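PDB 5JO8: CEP104 from Gallus gallus, which is a centriolar protein whose TOG domain, the part in this structure, probably binds tubulin or microtubules. Local coordinates for residues A63-L68 and S106-K111; N82-A87 and T115-K120. One frame throughout, in Å; residues are numbered along the deposited sequence.

Contact 1 (A63-L68 and S106-K111)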
loop_
_atom_site.group_PDB
_atom_site.type_symbol
_atom_site.label_atom_id
_atom_site.label_comp_id
_atom_site.label_asym_id
_atom_site.label_seq_id
_atom_site.Cartn_x
_atom_site.Cartn_y
_atom_site.Cartn_z
ATOM N N ALA A 63 12.443 19.660 -0.546
ATOM C CA ALA A 63 13.074 20.327 -1.689
ATOM C C ALA A 63 12.688 19.653 -2.998
ATOM O O ALA A 63 12.514 20.323 -4.019
ATOM C CB ALA A 63 14.590 20.365 -1.547
ATOM N N VAL A 64 12.562 18.329 -2.968
ATOM C CA VAL A 64 12.126 17.584 -4.140
ATOM C C VAL A 64 10.693 17.963 -4.459
ATOM O O VAL A 64 10.355 18.180 -5.626
ATOM C CB VAL A 64 12.290 16.070 -3.933
ATOM C CG1 VAL A 64 11.625 15.285 -5.070
ATOM C CG2 VAL A 64 13.753 15.712 -3.819
ATOM N N TYR A 65 9.859 18.066 -3.428
ATOM C CA TYR A 65 8.485 18.501 -3.606
ATOM C C TYR A 65 8.457 19.863 -4.298
ATOM O O TYR A 65 7.748 20.057 -5.283
ATOM C CB TYR A 65 7.777 18.580 -2.244
ATOM C CG TYR A 65 6.455 19.313 -2.293
ATOM C CD1 TYR A 65 6.406 20.702 -2.165
ATOM C CD2 TYR A 65 5.259 18.631 -2.483
ATOM C CE1 TYR A 65 5.219 21.383 -2.231
ATOM C CE2 TYR A 65 4.051 19.318 -2.545
ATOM C CZ TYR A 65 4.049 20.694 -2.410
ATOM O OH TYR A 65 2.874 21.398 -2.477
ATOM N N LYS A 66 9.228 20.812 -3.781
ATOM C CA LYS A 66 9.296 22.130 -4.404
ATOM C C LYS A 66 9.796 22.088 -5.858
ATOM O O LYS A 66 9.220 22.742 -6.739
ATOM C CB LYS A 66 10.180 23.059 -3.580
ATOM C CG LYS A 66 10.305 24.453 -4.173
ATOM C CD LYS A 66 10.993 25.377 -3.190
ATOM C CE LYS A 66 11.249 26.744 -3.796
ATOM N NZ LYS A 66 9.987 27.464 -4.089
ATOM N N LYS A 67 10.858 21.330 -6.113
ATOM C CA LYS A 67 11.434 21.266 -7.462
ATOM C C LYS A 67 10.410 20.715 -8.463
ATOM O O LYS A 67 10.231 21.265 -9.555
ATOM C CB LYS A 67 12.714 20.423 -7.466
ATOM C CG LYS A 67 13.414 20.331 -8.829
ATOM C CD LYS A 67 14.025 21.660 -9.222
ATOM C CE LYS A 67 14.711 21.575 -10.579
ATOM N NZ LYS A 67 15.803 20.560 -10.587
ATOM N N LEU A 68 9.733 19.628 -8.106
ATOM C CA LEU A 68 8.714 19.078 -8.997
ATOM C C LEU A 68 7.514 20.005 -9.184
ATOM O O LEU A 68 7.044 20.162 -10.312
ATOM C CB LEU A 68 8.254 17.700 -8.521
ATOM C CG LEU A 68 9.077 16.524 -9.056
ATOM C CD1 LEU A 68 10.461 16.503 -8.429
ATOM C CD2 LEU A 68 8.357 15.195 -8.801
ATOM N N SER A 106 7.636 12.205 2.900
ATOM C CA SER A 106 7.618 11.265 1.779
ATOM C C SER A 106 6.193 11.039 1.278
ATOM O O SER A 106 5.960 10.932 0.067
ATOM C CB SER A 106 8.303 9.943 2.127
ATOM O OG SER A 106 7.438 9.074 2.833
ATOM N N LEU A 107 5.232 10.980 2.194
ATOM C CA LEU A 107 3.835 10.815 1.809
ATOM C C LEU A 107 3.315 12.049 1.084
ATOM O O LEU A 107 2.560 11.923 0.119
ATOM C CB LEU A 107 2.952 10.557 3.030
ATOM C CG LEU A 107 3.260 9.317 3.859
ATOM C CD1 LEU A 107 2.215 9.171 4.966
ATOM C CD2 LEU A 107 3.309 8.064 3.007
ATOM N N LYS A 108 3.696 13.232 1.560
ATOM C CA LYS A 108 3.302 14.482 0.926
ATOM C C LYS A 108 3.807 14.493 -0.515
ATOM O O LYS A 108 3.087 14.860 -1.437
ATOM C CB LYS A 108 3.893 15.671 1.692
ATOM C CG LYS A 108 3.613 17.030 1.090
ATOM C CD LYS A 108 4.406 18.092 1.841
ATOM C CE LYS A 108 4.410 19.433 1.127
ATOM N NZ LYS A 108 3.097 20.145 1.196
ATOM N N LEU A 109 5.052 14.081 -0.694
ATOM C CA LEU A 109 5.668 14.075 -2.008
ATOM C C LEU A 109 4.983 13.049 -2.905
ATOM O O LEU A 109 4.646 13.357 -4.050
ATOM C CB LEU A 109 7.155 13.755 -1.866
ATOM C CG LEU A 109 7.977 13.570 -3.137
ATOM C CD1 LEU A 109 7.786 14.749 -4.096
ATOM C CD2 LEU A 109 9.439 13.395 -2.745
ATOM N N LEU A 110 4.769 11.839 -2.384
ATOM C CA LEU A 110 4.116 10.784 -3.153
ATOM C C LEU A 110 2.714 11.180 -3.602
ATOM O O LEU A 110 2.354 11.028 -4.776
ATOM C CB LEU A 110 4.058 9.496 -2.342
ATOM C CG LEU A 110 3.343 8.317 -2.990
ATOM C CD1 LEU A 110 4.020 8.027 -4.334
ATOM C CD2 LEU A 110 3.427 7.112 -2.086
ATOM N N LYS A 111 1.924 11.721 -2.677
ATOM C CA LYS A 111 0.574 12.144 -3.016
ATOM C C LYS A 111 0.576 13.245 -4.077
ATOM O O LYS A 111 -0.247 13.237 -5.001
ATOM C CB LYS A 111 -0.179 12.601 -1.755
ATOM C CG LYS A 111 -1.606 13.014 -2.043
ATOM C CD LYS A 111 -2.393 13.366 -0.783
ATOM C CE LYS A 111 -3.765 13.863 -1.185
ATOM N NZ LYS A 111 -4.536 14.374 -0.018
#

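Contact 2 (N82-A87 and T115-K120)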
loop_
_atom_site.group_PDB
_atom_site.type_symbol
_atom_site.label_atom_id
_atom_site.label_comp_id
_atom_site.label_asym_id
_atom_site.label_seq_id
_atom_site.Cartn_x
_atom_site.Cartn_y
_atom_site.Cartn_z
ATOM N N ASN A 82 11.936 11.422 -16.027
ATOM C CA ASN A 82 13.140 11.108 -15.264
ATOM C C ASN A 82 13.075 11.716 -13.867
ATOM O O ASN A 82 13.519 11.111 -12.893
ATOM C CB ASN A 82 14.392 11.598 -15.993
ATOM C CG ASN A 82 14.635 10.855 -17.279
ATOM O OD1 ASN A 82 14.157 9.733 -17.460
ATOM N ND2 ASN A 82 15.384 11.472 -18.184
ATOM N N MET A 83 12.526 12.918 -13.776
ATOM C CA MET A 83 12.393 13.570 -12.485
ATOM C C MET A 83 11.414 12.822 -11.588
ATOM O O MET A 83 11.665 12.673 -10.395
ATOM C CB MET A 83 11.949 15.012 -12.663
ATOM C CG MET A 83 11.994 15.802 -11.386
ATOM S SD MET A 83 11.700 17.551 -11.693
ATOM C CE MET A 83 13.017 17.919 -12.845
ATOM N N LEU A 84 10.303 12.365 -12.160
ATOM C CA LEU A 84 9.342 11.568 -11.406
ATOM C C LEU A 84 10.020 10.305 -10.913
ATOM O O LEU A 84 9.857 9.922 -9.754
ATOM C CB LEU A 84 8.125 11.204 -12.261
ATOM C CG LEU A 84 7.085 10.280 -11.604
ATOM C CD1 LEU A 84 5.714 10.551 -12.168
ATOM C CD2 LEU A 84 7.423 8.790 -11.746
ATOM N N ARG A 85 10.740 9.619 -11.793
ATOM C CA ARG A 85 11.351 8.365 -11.394
ATOM C C ARG A 85 12.377 8.582 -10.285
ATOM O O ARG A 85 12.449 7.803 -9.335
ATOM C CB ARG A 85 11.981 7.669 -12.602
ATOM C CG ARG A 85 11.004 7.428 -13.746
ATOM C CD ARG A 85 9.971 6.374 -13.397
ATOM N NE ARG A 85 9.091 6.036 -14.522
ATOM C CZ ARG A 85 9.164 4.913 -15.229
ATOM N NH1 ARG A 85 10.081 3.998 -14.944
ATOM N NH2 ARG A 85 8.314 4.702 -16.226
ATOM N N ALA A 86 13.145 9.657 -10.375
ATOM C CA ALA A 86 14.131 9.955 -9.351
ATOM C C ALA A 86 13.452 10.307 -8.022
ATOM O O ALA A 86 13.932 9.931 -6.949
ATOM C CB ALA A 86 15.047 11.090 -9.804
ATOM N N ALA A 87 12.348 11.040 -8.098
ATOM C CA ALA A 87 11.612 11.408 -6.888
ATOM C C ALA A 87 11.039 10.167 -6.206
ATOM O O ALA A 87 11.100 10.051 -4.985
ATOM C CB ALA A 87 10.500 12.403 -7.222
ATOM N N THR A 115 -1.290 12.850 -7.639
ATOM C CA THR A 115 -2.537 13.592 -7.785
ATOM C C THR A 115 -2.372 14.940 -8.490
ATOM O O THR A 115 -3.349 15.523 -8.961
ATOM C CB THR A 115 -3.230 13.808 -6.424
ATOM O OG1 THR A 115 -2.453 14.713 -5.622
ATOM C CG2 THR A 115 -3.414 12.471 -5.685
ATOM N N GLN A 116 -1.139 15.422 -8.597
ATOM C CA GLN A 116 -0.915 16.735 -9.192
ATOM C C GLN A 116 0.032 16.711 -10.379
ATOM O O GLN A 116 -0.302 17.211 -11.448
ATOM C CB GLN A 116 -0.387 17.723 -8.150
ATOM C CG GLN A 116 -1.367 17.994 -7.026
ATOM C CD GLN A 116 -0.857 19.052 -6.064
ATOM O OE1 GLN A 116 -0.668 20.207 -6.439
ATOM N NE2 GLN A 116 -0.608 18.655 -4.833
ATOM N N TYR A 117 1.210 16.130 -10.185
ATOM C CA TYR A 117 2.298 16.204 -11.162
ATOM C C TYR A 117 2.004 15.412 -12.434
ATOM O O TYR A 117 2.085 15.951 -13.544
ATOM C CB TYR A 117 3.571 15.708 -10.494
ATOM C CG TYR A 117 4.850 15.789 -11.298
ATOM C CD1 TYR A 117 5.653 16.920 -11.247
ATOM C CD2 TYR A 117 5.293 14.698 -12.042
ATOM C CE1 TYR A 117 6.850 16.982 -11.948
ATOM C CE2 TYR A 117 6.486 14.741 -12.733
ATOM C CZ TYR A 117 7.257 15.888 -12.690
ATOM O OH TYR A 117 8.446 15.894 -13.368
ATOM N N VAL A 118 1.695 14.132 -12.287
ATOM C CA VAL A 118 1.316 13.334 -13.454
ATOM C C VAL A 118 0.185 13.960 -14.282
ATOM O O VAL A 118 0.349 14.121 -15.495
ATOM C CB VAL A 118 1.053 11.861 -13.083
ATOM C CG1 VAL A 118 0.514 11.098 -14.289
ATOM C CG2 VAL A 118 2.333 11.221 -12.590
ATOM N N PRO A 119 -0.933 14.366 -13.650
ATOM C CA PRO A 119 -1.981 15.003 -14.460
ATOM C C PRO A 119 -1.581 16.352 -15.048
ATOM O O PRO A 119 -1.951 16.641 -16.195
ATOM C CB PRO A 119 -3.125 15.217 -13.462
ATOM C CG PRO A 119 -2.872 14.282 -12.369
ATOM C CD PRO A 119 -1.398 14.103 -12.275
ATOM N N LYS A 120 -0.855 17.164 -14.282
ATOM C CA LYS A 120 -0.403 18.478 -14.761
ATOM C C LYS A 120 0.381 18.339 -16.068
ATOM O O LYS A 120 0.185 19.111 -17.017
ATOM C CB LYS A 120 0.473 19.176 -13.708
ATOM C CG LYS A 120 1.098 20.507 -14.156
ATOM C CD LYS A 120 1.945 21.108 -13.034
ATOM C CE LYS A 120 2.773 22.303 -13.508
ATOM N NZ LYS A 120 3.675 22.814 -12.420
#

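Contact 1 (A63-L68 and S106-K111)
Y65 and L109 have the nearest CA atoms across the contact, 5.5 Å apart. Segments 63-68 (helix 54-69) and 106-111 (helix 100-121) run nearly parallel, with axes 9.7 Å apart at closest and at 18°. Two kinds of contact fill the gap. On the outer side, the aliphatic end of K108 lies over one face of the Y65 ring. K108 CE sits 3.6 Å from the ring centroid, almost on the ring normal, as a CH-pi contact. K108 NZ lies farther along, toward the hydroxyl end, 4.2 Å from the same centroid and 26° off the normal, in a cation-pi contact. The chain of K108 is extended until its last torsion (chi4 73°), which turns the amine across the ring. On the inner side, L109 forks between two neighbours. Its CD2 meets V64 CG1 at 3.7 Å, and its CD1 reaches the backbone at Y65 CA, 3.8 Å away. Helix 77-94 covers this side, with V91 against L109. No hydrogen bond joins the two segments. The contact therefore has an apolar inner side and, at the exposed K108, a ring face that takes both the CH and the probable positive charge of the lysine.

Contact 2 (N82-A87 and T115-K120)
L84 and Y117 meet inside the helical array of the TOG domain, a HEAT-like stack of helices. Helices 77-94 and 100-121 follow each other in the chain and run antiparallel here, at 160° between the short segments. The axes of the two segments come no closer than 11.7 Å, so side chains bridge the gap. The tight part is the buried centre. L84 CD1 presses on V118 CG2 at 3.5 Å, closer than usual for two carbons. L84 CB approaches the Y117 ring obliquely, 3.9 Å from CE2. With chi1 at -176°, the Y117 ring points away from its own backbone N and across to helix 77-94. There the Y117 hydroxyl lies beside M83, with OH 3.7 Å from M83 CB and 4.0 Å from M83 SD. T128 of helix 125-142 touches V118. Toward solvent, Q116 and K120 are exposed, and P119 is partly exposed; K120 NZ still hydrogen-bonds to M71 O. The helix is also irregular here. It has a wider pi-type turn at 115-117 and a kink at P119, whose N, a proline nitrogen, carries no hydrogen to give to the turn before. The polar end of the buried tyrosine is still satisfied: Y117 OH hydrogen-bonds to the backbone O of L80, one turn before L84.

How the contacts relate
Both contacts use helix 100-121. In contact 1 it lies nearly parallel to helix 54-69, and in contact 2 antiparallel to helix 77-94, so three helices pack together. The centres of the two contacts are about 9 Å apart. L68 joins them: its CD1 lies 3.4 Å from M83 CG, its backbone O near the Y117 ring. V64 also packs on A87. Contact 2 is the core one, with all four touching residues buried. Contact 1 is only partly buried and ends at an exposed lysine. Each contains a tyrosine: in contact 1 a ring face receives a charged chain; in contact 2 the ring lies buried between helices and its hydroxyl bonds to a backbone carbonyl.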